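Local coordinates for protein positive phenol-degradative gene regulator (Ralstonia sp. E2, PDB 5FRY) that senses phenols through this N-terminal domain and, as a member of the ATPase family of enhancer-binding activators, probably switches on transcription of phenol-degradation genes, at residues T44-V55 with F134-F143; V145-I155 with E174-C185. All blocks are in the same frame, centred on the assembly; numbering follows the deposited sequence.

Interaction 1 (T44-V55 with F134-F143); sequences TAALGALRKELV and FEGDVHRQMF
R51 reaches from helix 44-55 to E135 and H139 on helix 134-143. The two helices form a crossed helix-helix packing, at -56° with their axes 9.5 Å apart, and join the activator-of-aromatic-catabolism region to the V4R domain. CB of R51 already points toward helix 134-143. A chi1 of 172° carries CG on in that direction, to the edge of the F143 ring. CD follows along the same edge, 3.8 Å from F143 CE2. A bend at chi3 then turns NE and the guanidinium to E135. There NH2 forms a salt bridge with E135 OE2, with the two planes nearly perpendicular (85°). The modelled NH2 to OE2 distance is too short to be taken literally. NH1 makes a weak hydrogen bond (3.5 Å) to H139 ND1. W152 and F67 add cation-pi contacts to R51.

The backbones come closest where G48 faces V138 (CA atoms 5.7 Å apart). V138 CG1 presses on G48 CA at 3.3 Å, tighter than a usual carbon contact. The other methyl of V138, CG2, meets T44 CB, and T44 CG2 lies against F134 CD2. Farther along, F143 CZ touches K52 CA and V55 CG2. The second subunit also packs here, and T44 OG1 is hydrogen-bonded to R38 O of that subunit. M142, bent at chi2 and chi3, sets its CE methyl 3.5 Å from K52 CD.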
loop_
_atom_site.group_PDB
_atom_site.type_symbol
_atom_site.label_atom_id
_atom_site.label_comp_id
_atom_site.label_asym_id
_atom_site.label_seq_id
_atom_site.Cartn_x
_atom_site.Cartn_y
_atom_site.Cartn_z
ATOM N N THR A 44 -3.928 -2.059 -5.805
ATOM C CA THR A 44 -2.719 -2.280 -6.581
ATOM C C THR A 44 -2.664 -1.283 -7.728
ATOM O O THR A 44 -1.596 -0.894 -8.148
ATOM C CB THR A 44 -2.647 -3.700 -7.125
ATOM O OG1 THR A 44 -3.742 -3.910 -8.031
ATOM C CG2 THR A 44 -2.731 -4.704 -5.984
ATOM N N ALA A 45 -3.828 -0.821 -8.199
ATOM C CA ALA A 45 -3.854 0.134 -9.302
ATOM C C ALA A 45 -3.394 1.517 -8.856
ATOM O O ALA A 45 -2.828 2.285 -9.644
ATOM C CB ALA A 45 -5.245 0.204 -9.909
ATOM N N ALA A 46 -3.612 1.832 -7.583
ATOM C CA ALA A 46 -3.064 3.052 -7.007
ATOM C C ALA A 46 -1.531 2.980 -6.922
ATOM O O ALA A 46 -0.825 3.965 -7.161
ATOM C CB ALA A 46 -3.661 3.289 -5.635
ATOM N N LEU A 47 -1.009 1.818 -6.569
ATOM C CA LEU A 47 0.437 1.669 -6.501
ATOM C C LEU A 47 1.030 1.768 -7.908
ATOM O O LEU A 47 2.085 2.373 -8.107
ATOM C CB LEU A 47 0.824 0.346 -5.844
ATOM C CG LEU A 47 1.418 0.481 -4.435
ATOM C CD1 LEU A 47 1.880 -0.857 -3.900
ATOM C CD2 LEU A 47 2.546 1.491 -4.410
ATOM N N GLY A 48 0.344 1.165 -8.876
ATOM C CA GLY A 48 0.783 1.221 -10.262
ATOM C C GLY A 48 0.900 2.657 -10.742
ATOM O O GLY A 48 1.882 3.030 -11.396
ATOM N N ALA A 49 -0.101 3.468 -10.410
ATOM C CA ALA A 49 -0.104 4.885 -10.790
ATOM C C ALA A 49 1.155 5.588 -10.282
ATOM O O ALA A 49 1.873 6.236 -11.053
ATOM C CB ALA A 49 -1.351 5.579 -10.262
ATOM N N LEU A 50 1.440 5.453 -8.989
ATOM C CA LEU A 50 2.641 6.064 -8.431
ATOM C C LEU A 50 3.913 5.510 -9.074
ATOM O O LEU A 50 4.869 6.242 -9.262
ATOM C CB LEU A 50 2.715 5.861 -6.916
ATOM C CG LEU A 50 4.030 6.276 -6.262
ATOM C CD1 LEU A 50 4.231 7.794 -6.254
ATOM C CD2 LEU A 50 4.124 5.710 -4.844
ATOM N N ARG A 51 3.911 4.223 -9.407
ATOM C CA ARG A 51 5.071 3.595 -10.045
ATOM C C ARG A 51 5.366 4.220 -11.399
ATOM O O ARG A 51 6.521 4.454 -11.755
ATOM C CB ARG A 51 4.861 2.096 -10.242
ATOM C CG ARG A 51 5.973 1.479 -11.089
ATOM C CD ARG A 51 5.744 0.022 -11.384
ATOM N NE ARG A 51 5.972 -0.772 -10.192
ATOM C CZ ARG A 51 6.780 -1.819 -10.120
ATOM N NH1 ARG A 51 7.466 -2.242 -11.186
ATOM N NH2 ARG A 51 6.892 -2.452 -8.964
ATOM N N LYS A 52 4.298 4.457 -12.152
ATOM C CA LYS A 52 4.388 5.087 -13.456
ATOM C C LYS A 52 4.973 6.490 -13.381
ATOM O O LYS A 52 5.857 6.843 -14.162
ATOM C CB LYS A 52 3.012 5.141 -14.101
ATOM C CG LYS A 52 3.030 5.844 -15.435
ATOM C CD LYS A 52 2.275 5.047 -16.467
ATOM C CE LYS A 52 2.259 5.769 -17.800
ATOM N NZ LYS A 52 1.031 5.402 -18.569
ATOM N N GLU A 53 4.482 7.292 -12.440
ATOM C CA GLU A 53 5.010 8.637 -12.244
ATOM C C GLU A 53 6.464 8.631 -11.782
ATOM O O GLU A 53 7.249 9.480 -12.203
ATOM C CB GLU A 53 4.153 9.412 -11.236
ATOM C CG GLU A 53 2.743 9.728 -11.733
ATOM C CD GLU A 53 2.159 10.960 -11.068
ATOM O OE1 GLU A 53 2.860 11.995 -11.013
ATOM O OE2 GLU A 53 1.002 10.899 -10.591
ATOM N N LEU A 54 6.828 7.687 -10.917
ATOM C CA LEU A 54 8.204 7.618 -10.444
ATOM C C LEU A 54 9.166 7.196 -11.552
ATOM O O LEU A 54 10.293 7.682 -11.607
ATOM C CB LEU A 54 8.331 6.665 -9.251
ATOM C CG LEU A 54 7.748 7.187 -7.943
ATOM C CD1 LEU A 54 8.082 6.241 -6.822
ATOM C CD2 LEU A 54 8.240 8.595 -7.623
ATOM N N VAL A 55 8.734 6.302 -12.433
ATOM C CA VAL A 55 9.597 5.878 -13.532
ATOM C C VAL A 55 9.751 7.023 -14.520
ATOM O O VAL A 55 10.858 7.511 -14.763
ATOM C CB VAL A 55 9.049 4.634 -14.262
ATOM C CG1 VAL A 55 9.864 4.349 -15.517
ATOM C CG2 VAL A 55 9.040 3.423 -13.330
ATOM N N PHE A 134 1.535 -9.706 -7.823
ATOM C CA PHE A 134 0.734 -8.528 -8.135
ATOM C C PHE A 134 1.585 -7.518 -8.885
ATOM O O PHE A 134 1.111 -6.785 -9.745
ATOM C CB PHE A 134 0.185 -7.888 -6.866
ATOM C CG PHE A 134 1.071 -6.818 -6.314
ATOM C CD1 PHE A 134 2.161 -7.148 -5.526
ATOM C CD2 PHE A 134 0.855 -5.487 -6.628
ATOM C CE1 PHE A 134 2.999 -6.173 -5.032
ATOM C CE2 PHE A 134 1.700 -4.497 -6.141
ATOM C CZ PHE A 134 2.769 -4.839 -5.347
ATOM N N GLU A 135 2.868 -7.476 -8.557
ATOM C CA GLU A 135 3.714 -6.388 -9.011
ATOM C C GLU A 135 4.008 -6.533 -10.506
ATOM O O GLU A 135 4.021 -5.534 -11.258
ATOM C CB GLU A 135 5.002 -6.353 -8.188
ATOM C CG GLU A 135 5.769 -5.076 -8.355
ATOM C CD GLU A 135 6.925 -5.015 -7.393
ATOM O OE1 GLU A 135 7.167 -6.041 -6.742
ATOM O OE2 GLU A 135 7.587 -3.956 -7.325
ATOM N N GLY A 136 4.194 -7.776 -10.940
ATOM C CA GLY A 136 4.435 -8.063 -12.346
ATOM C C GLY A 136 3.169 -7.789 -13.150
ATOM O O GLY A 136 3.218 -7.229 -14.241
ATOM N N ASP A 137 2.031 -8.179 -12.586
ATOM C CA ASP A 137 0.711 -7.847 -13.126
ATOM C C ASP A 137 0.521 -6.348 -13.341
ATOM O O ASP A 137 0.051 -5.933 -14.396
ATOM C CB ASP A 137 -0.391 -8.356 -12.193
ATOM C CG ASP A 137 -0.747 -9.803 -12.436
ATOM O OD1 ASP A 137 0.101 -10.545 -12.974
ATOM O OD2 ASP A 137 -1.873 -10.207 -12.082
ATOM N N VAL A 138 0.867 -5.536 -12.339
ATOM C CA VAL A 138 0.626 -4.097 -12.416
ATOM C C VAL A 138 1.587 -3.424 -13.378
ATOM O O VAL A 138 1.189 -2.540 -14.144
ATOM C CB VAL A 138 0.741 -3.397 -11.043
ATOM C CG1 VAL A 138 0.364 -1.923 -11.189
ATOM C CG2 VAL A 138 -0.156 -4.070 -10.021
ATOM N N HIS A 139 2.851 -3.832 -13.339
ATOM C CA HIS A 139 3.822 -3.302 -14.278
ATOM C C HIS A 139 3.352 -3.510 -15.710
ATOM O O HIS A 139 3.422 -2.600 -16.538
ATOM C CB HIS A 139 5.183 -3.965 -14.113
ATOM C CG HIS A 139 6.230 -3.376 -15.000
ATOM N ND1 HIS A 139 6.967 -2.271 -14.637
ATOM C CD2 HIS A 139 6.630 -3.701 -16.250
ATOM C CE1 HIS A 139 7.800 -1.959 -15.612
ATOM N NE2 HIS A 139 7.610 -2.808 -16.607
ATOM N N ARG A 140 2.904 -4.729 -15.993
ATOM C CA ARG A 140 2.527 -5.116 -17.346
ATOM C C ARG A 140 1.399 -4.237 -17.866
ATOM O O ARG A 140 1.319 -3.946 -19.063
ATOM C CB ARG A 140 2.106 -6.587 -17.392
ATOM C CG ARG A 140 3.006 -7.457 -18.255
ATOM C CD ARG A 140 2.309 -8.745 -18.644
ATOM N NE ARG A 140 1.061 -8.470 -19.350
ATOM C CZ ARG A 140 0.965 -8.323 -20.670
ATOM N NH1 ARG A 140 2.047 -8.425 -21.432
ATOM N NH2 ARG A 140 -0.213 -8.075 -21.229
ATOM N N GLN A 141 0.529 -3.816 -16.954
ATOM C CA GLN A 141 -0.602 -2.978 -17.319
ATOM C C GLN A 141 -0.218 -1.503 -17.409
ATOM O O GLN A 141 -0.882 -0.731 -18.094
ATOM C CB GLN A 141 -1.739 -3.172 -16.323
ATOM C CG GLN A 141 -2.342 -4.568 -16.385
ATOM C CD GLN A 141 -3.615 -4.693 -15.570
ATOM O OE1 GLN A 141 -3.670 -4.264 -14.415
ATOM N NE2 GLN A 141 -4.651 -5.281 -16.171
ATOM N N MET A 142 0.870 -1.116 -16.751
ATOM C CA MET A 142 1.320 0.273 -16.792
ATOM C C MET A 142 2.344 0.560 -17.897
ATOM O O MET A 142 2.409 1.686 -18.398
ATOM C CB MET A 142 1.918 0.689 -15.443
ATOM C CG MET A 142 0.960 0.616 -14.254
ATOM S SD MET A 142 -0.572 1.549 -14.459
ATOM C CE MET A 142 0.016 3.248 -14.480
ATOM N N PHE A 143 3.133 -0.446 -18.274
ATOM C CA PHE A 143 4.283 -0.253 -19.161
ATOM C C PHE A 143 4.351 -1.274 -20.296
ATOM O O PHE A 143 5.207 -1.171 -21.171
ATOM C CB PHE A 143 5.608 -0.342 -18.377
ATOM C CG PHE A 143 5.788 0.716 -17.313
ATOM C CD1 PHE A 143 6.179 2.007 -17.649
ATOM C CD2 PHE A 143 5.600 0.406 -15.969
ATOM C CE1 PHE A 143 6.361 2.978 -16.663
ATOM C CE2 PHE A 143 5.770 1.364 -14.986
ATOM C CZ PHE A 143 6.155 2.652 -15.329
#

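Interaction 2 (V145-I155 with E174-C185); sequences VAQAPVCWMQI and ELECVGCGHPHC. With ZN (zinc ion), chain C.
V145 opens the contact by laying CG1 against the carbonyl of C180, 3.3 Å from its O. Next, A146 N donates a nearly straight hydrogen bond to G179 O (2.9 Å, 169°). A water donates to both A146 O and C180 O and bridges the two segments. C180 SG sits beside the backbone at A148 and P149, 3.3 Å from P149 N. P149 CB then leans on the E174 side chain. At V150, CG2 packs over G179 CA (3.7 Å) and also meets C177 SG.

C151 is a zinc ligand and also the N-cap of the helix that follows. Its SG binds the metal at 2.2 Å. E174 OE2 (2.0 Å from zinc), C177 SG and C185 SG complete a site of three cysteines and one glutamate within the V4R domain. The glutamate bridges the two segments: while OE2 holds the metal, OE1 accepts from C151 N at 2.9 Å, on the syn side and 22° out of the carboxylate plane. This bond probably helps fix the rotation of the carboxylate. C185 SG also accepts a bond from V178 N, which may temper the charge of the thiolate. On the first turn of the helix, I155 crosses the E174 chain obliquely, with CD1 against CG.

The zinc thus ties the loop before helix 152-166 to the end of strand 170-176, the turn after it and the start of strand 185-191. W130 of strand 123-131 touches I155, E174 and C185, and H139 of helix 134-143 packs on A146 and V150.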
loop_
_atom_site.group_PDB
_atom_site.type_symbol
_atom_site.label_atom_id
_atom_site.label_comp_id
_atom_site.label_asym_id
_atom_site.label_seq_id
_atom_site.Cartn_x
_atom_site.Cartn_y
_atom_site.Cartn_z
ATOM N N VAL A 145 4.961 -5.393 -21.449
ATOM C CA VAL A 145 5.996 -6.356 -21.078
ATOM C C VAL A 145 7.345 -5.649 -20.920
ATOM O O VAL A 145 7.668 -4.739 -21.682
ATOM C CB VAL A 145 6.117 -7.497 -22.125
ATOM C CG1 VAL A 145 7.263 -8.440 -21.773
ATOM C CG2 VAL A 145 4.813 -8.267 -22.237
ATOM N N ALA A 146 8.129 -6.063 -19.924
ATOM C CA ALA A 146 9.407 -5.412 -19.630
ATOM C C ALA A 146 10.609 -6.238 -20.090
ATOM O O ALA A 146 10.539 -7.462 -20.188
ATOM C CB ALA A 146 9.519 -5.115 -18.131
ATOM N N GLN A 147 11.723 -5.563 -20.355
ATOM C CA GLN A 147 12.905 -6.241 -20.873
ATOM C C GLN A 147 13.859 -6.664 -19.738
ATOM O O GLN A 147 14.998 -7.063 -19.988
ATOM C CB GLN A 147 13.615 -5.349 -21.909
ATOM C CG GLN A 147 13.418 -5.780 -23.398
ATOM C CD GLN A 147 11.997 -5.541 -23.968
ATOM O OE1 GLN A 147 11.446 -4.441 -23.873
ATOM N NE2 GLN A 147 11.422 -6.576 -24.585
ATOM N N ALA A 148 13.382 -6.572 -18.491
ATOM C CA ALA A 148 14.023 -7.211 -17.327
ATOM C C ALA A 148 13.057 -7.294 -16.138
ATOM O O ALA A 148 12.130 -6.479 -16.033
ATOM C CB ALA A 148 15.293 -6.468 -16.923
ATOM N N PRO A 149 13.270 -8.288 -15.247
ATOM C CA PRO A 149 12.501 -8.547 -14.016
ATOM C C PRO A 149 12.023 -7.286 -13.300
ATOM O O PRO A 149 12.792 -6.345 -13.057
ATOM C CB PRO A 149 13.490 -9.323 -13.141
ATOM C CG PRO A 149 14.810 -9.379 -13.958
ATOM C CD PRO A 149 14.394 -9.224 -15.362
ATOM N N VAL A 150 10.739 -7.298 -12.958
ATOM C CA VAL A 150 10.036 -6.110 -12.494
ATOM C C VAL A 150 9.415 -6.230 -11.093
ATOM O O VAL A 150 8.905 -5.243 -10.571
ATOM C CB VAL A 150 8.889 -5.725 -13.485
ATOM C CG1 VAL A 150 9.450 -5.374 -14.850
ATOM C CG2 VAL A 150 7.898 -6.855 -13.602
ATOM N N CYS A 151 9.424 -7.414 -10.482
ATOM C CA CYS A 151 8.826 -7.541 -9.140
ATOM C C CYS A 151 9.757 -7.030 -8.021
ATOM O O CYS A 151 10.135 -7.768 -7.115
ATOM C CB CYS A 151 8.402 -8.990 -8.891
ATOM S SG CYS A 151 7.170 -9.523 -10.108
ATOM N N TRP A 152 10.056 -5.732 -8.084
ATOM C CA TRP A 152 11.003 -5.037 -7.228
ATOM C C TRP A 152 10.721 -5.057 -5.716
ATOM O O TRP A 152 11.614 -5.413 -4.926
ATOM C CB TRP A 152 11.114 -3.574 -7.685
ATOM C CG TRP A 152 11.417 -3.435 -9.153
ATOM C CD1 TRP A 152 12.078 -4.336 -9.947
ATOM C CD2 TRP A 152 11.049 -2.341 -10.007
ATOM N NE1 TRP A 152 12.158 -3.860 -11.236
ATOM C CE2 TRP A 152 11.531 -2.642 -11.299
ATOM C CE3 TRP A 152 10.364 -1.139 -9.803
ATOM C CZ2 TRP A 152 11.345 -1.778 -12.381
ATOM C CZ3 TRP A 152 10.183 -0.284 -10.882
ATOM C CH2 TRP A 152 10.673 -0.607 -12.149
ATOM N N MET A 153 9.519 -4.637 -5.317
ATOM C CA MET A 153 9.097 -4.666 -3.917
ATOM C C MET A 153 8.977 -6.085 -3.419
ATOM O O MET A 153 9.224 -6.331 -2.233
ATOM C CB MET A 153 7.755 -3.949 -3.722
ATOM C CG MET A 153 7.399 -3.574 -2.284
ATOM S SD MET A 153 5.703 -2.898 -2.246
ATOM C CE MET A 153 5.567 -2.327 -3.902
ATOM N N GLN A 154 8.568 -7.015 -4.288
ATOM C CA GLN A 154 8.470 -8.405 -3.871
ATOM C C GLN A 154 9.847 -8.945 -3.555
ATOM O O GLN A 154 10.016 -9.676 -2.583
ATOM C CB GLN A 154 7.817 -9.262 -4.936
ATOM C CG GLN A 154 6.309 -9.016 -5.001
ATOM C CD GLN A 154 5.661 -9.689 -6.167
ATOM O OE1 GLN A 154 4.578 -9.284 -6.592
ATOM N NE2 GLN A 154 6.297 -10.748 -6.684
ATOM N N ILE A 155 10.817 -8.594 -4.391
ATOM C CA ILE A 155 12.222 -9.001 -4.164
ATOM C C ILE A 155 12.831 -8.364 -2.915
ATOM O O ILE A 155 13.459 -9.048 -2.103
ATOM C CB ILE A 155 13.112 -8.640 -5.375
ATOM C CG1 ILE A 155 12.876 -9.630 -6.513
ATOM C CG2 ILE A 155 14.581 -8.597 -4.961
ATOM C CD1 ILE A 155 13.293 -11.044 -6.174
ATOM N N GLU A 174 15.350 -12.286 -9.292
ATOM C CA GLU A 174 14.327 -12.976 -10.059
ATOM C C GLU A 174 14.948 -13.671 -11.248
ATOM O O GLU A 174 15.497 -13.004 -12.117
ATOM C CB GLU A 174 13.260 -11.995 -10.540
ATOM C CG GLU A 174 12.220 -11.640 -9.509
ATOM C CD GLU A 174 11.004 -11.011 -10.147
ATOM O OE1 GLU A 174 11.043 -9.801 -10.413
ATOM O OE2 GLU A 174 10.015 -11.720 -10.409
ATOM N N LEU A 175 14.854 -14.995 -11.302
ATOM C CA LEU A 175 15.417 -15.740 -12.439
ATOM C C LEU A 175 14.456 -15.726 -13.635
ATOM O O LEU A 175 14.877 -15.760 -14.797
ATOM C CB LEU A 175 15.736 -17.178 -12.038
ATOM C CG LEU A 175 16.733 -17.336 -10.876
ATOM C CD1 LEU A 175 17.264 -18.765 -10.809
ATOM C CD2 LEU A 175 17.861 -16.330 -10.947
ATOM N N GLU A 176 13.165 -15.701 -13.327
ATOM C CA GLU A 176 12.101 -15.606 -14.323
ATOM C C GLU A 176 10.984 -14.748 -13.738
ATOM O O GLU A 176 10.868 -14.635 -12.510
ATOM C CB GLU A 176 11.587 -16.997 -14.700
ATOM C CG GLU A 176 12.705 -17.976 -15.057
ATOM C CD GLU A 176 12.268 -19.434 -15.029
ATOM O OE1 GLU A 176 11.047 -19.699 -14.993
ATOM O OE2 GLU A 176 13.156 -20.316 -15.037
ATOM N N CYS A 177 10.172 -14.138 -14.596
ATOM C CA CYS A 177 9.149 -13.214 -14.123
ATOM C C CYS A 177 8.029 -13.007 -15.130
ATOM O O CYS A 177 8.279 -12.907 -16.330
ATOM C CB CYS A 177 9.781 -11.868 -13.788
ATOM S SG CYS A 177 8.568 -10.636 -13.332
ATOM N N VAL A 178 6.798 -12.918 -14.629
ATOM C CA VAL A 178 5.626 -12.709 -15.475
ATOM C C VAL A 178 5.692 -11.400 -16.240
ATOM O O VAL A 178 5.292 -11.322 -17.403
ATOM C CB VAL A 178 4.339 -12.713 -14.650
ATOM C CG1 VAL A 178 4.088 -14.105 -14.087
ATOM C CG2 VAL A 178 4.431 -11.670 -13.530
ATOM N N GLY A 179 6.179 -10.368 -15.573
ATOM C CA GLY A 179 6.287 -9.055 -16.173
ATOM C C GLY A 179 7.081 -9.076 -17.463
ATOM O O GLY A 179 6.936 -8.184 -18.291
ATOM N N CYS A 180 7.904 -10.108 -17.640
ATOM C CA CYS A 180 8.773 -10.206 -18.814
ATOM C C CYS A 180 8.235 -11.142 -19.893
ATOM O O CYS A 180 8.810 -11.229 -20.975
ATOM C CB CYS A 180 10.176 -10.661 -18.405
ATOM S SG CYS A 180 11.155 -9.388 -17.578
ATOM N N GLY A 181 7.152 -11.855 -19.594
ATOM C CA GLY A 181 6.517 -12.725 -20.571
ATOM C C GLY A 181 6.415 -14.165 -20.105
ATOM O O GLY A 181 5.795 -14.999 -20.765
ATOM N N HIS A 182 7.029 -14.461 -18.964
ATOM C CA HIS A 182 7.023 -15.814 -18.425
ATOM C C HIS A 182 5.701 -16.087 -17.733
ATOM O O HIS A 182 5.012 -15.160 -17.316
ATOM C CB HIS A 182 8.185 -16.015 -17.450
ATOM C CG HIS A 182 9.516 -15.607 -18.003
ATOM N ND1 HIS A 182 9.828 -14.296 -18.300
ATOM C CD2 HIS A 182 10.615 -16.334 -18.313
ATOM C CE1 HIS A 182 11.062 -14.233 -18.763
ATOM N NE2 HIS A 182 11.564 -15.456 -18.784
ATOM N N PRO A 183 5.349 -17.364 -17.590
ATOM C CA PRO A 183 4.056 -17.716 -16.993
ATOM C C PRO A 183 4.040 -17.522 -15.481
ATOM O O PRO A 183 3.019 -17.750 -14.827
ATOM C CB PRO A 183 3.897 -19.195 -17.360
ATOM C CG PRO A 183 5.301 -19.704 -17.468
ATOM C CD PRO A 183 6.142 -18.551 -17.962
ATOM N N HIS A 184 5.176 -17.102 -14.937
ATOM C CA HIS A 184 5.340 -17.015 -13.496
ATOM C C HIS A 184 6.657 -16.354 -13.171
ATOM O O HIS A 184 7.476 -16.090 -14.061
ATOM C CB HIS A 184 5.288 -18.405 -12.859
ATOM C CG HIS A 184 6.431 -19.287 -13.257
ATOM N ND1 HIS A 184 6.278 -20.366 -14.105
ATOM C CD2 HIS A 184 7.748 -19.243 -12.945
ATOM C CE1 HIS A 184 7.447 -20.947 -14.290
ATOM N NE2 HIS A 184 8.360 -20.282 -13.603
ATOM N N CYS A 185 6.877 -16.120 -11.882
ATOM C CA CYS A 185 8.139 -15.593 -11.414
ATOM C C CYS A 185 8.874 -16.695 -10.668
ATOM O O CYS A 185 8.239 -17.537 -10.033
ATOM C CB CYS A 185 7.922 -14.368 -10.505
ATOM S SG CYS A 185 7.002 -12.980 -11.245
HETATM ZN ZN ZN C . 8.246 -11.094 -11.220
HETATM O O HOH W 1 11.152 -9.814 -22.370
#

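Interactions 1 and 2 follow each other in the chain, with centres about 13 Å apart, and E135 joins them. Besides facing R51, its carboxylate probably accepts hydrogen bonds from M153 N (2.9 Å from OE2) and Q154 N (3.0 Å from OE1). These amides start helix 152-166, just after the zinc ligand C151. The nearest atoms of the E135 side chain are about 6 Å from the zinc and about 10 Å from the bound 3,4-dimethylphenol, so it neighbours the metal site without being a ligand. The nearest atoms of the I155 side chain are about 8 Å from the bound 3,4-dimethylphenol. Helix 152-166 continues into the pocket, where Y157, A158, Y161 and T162 line the ligand.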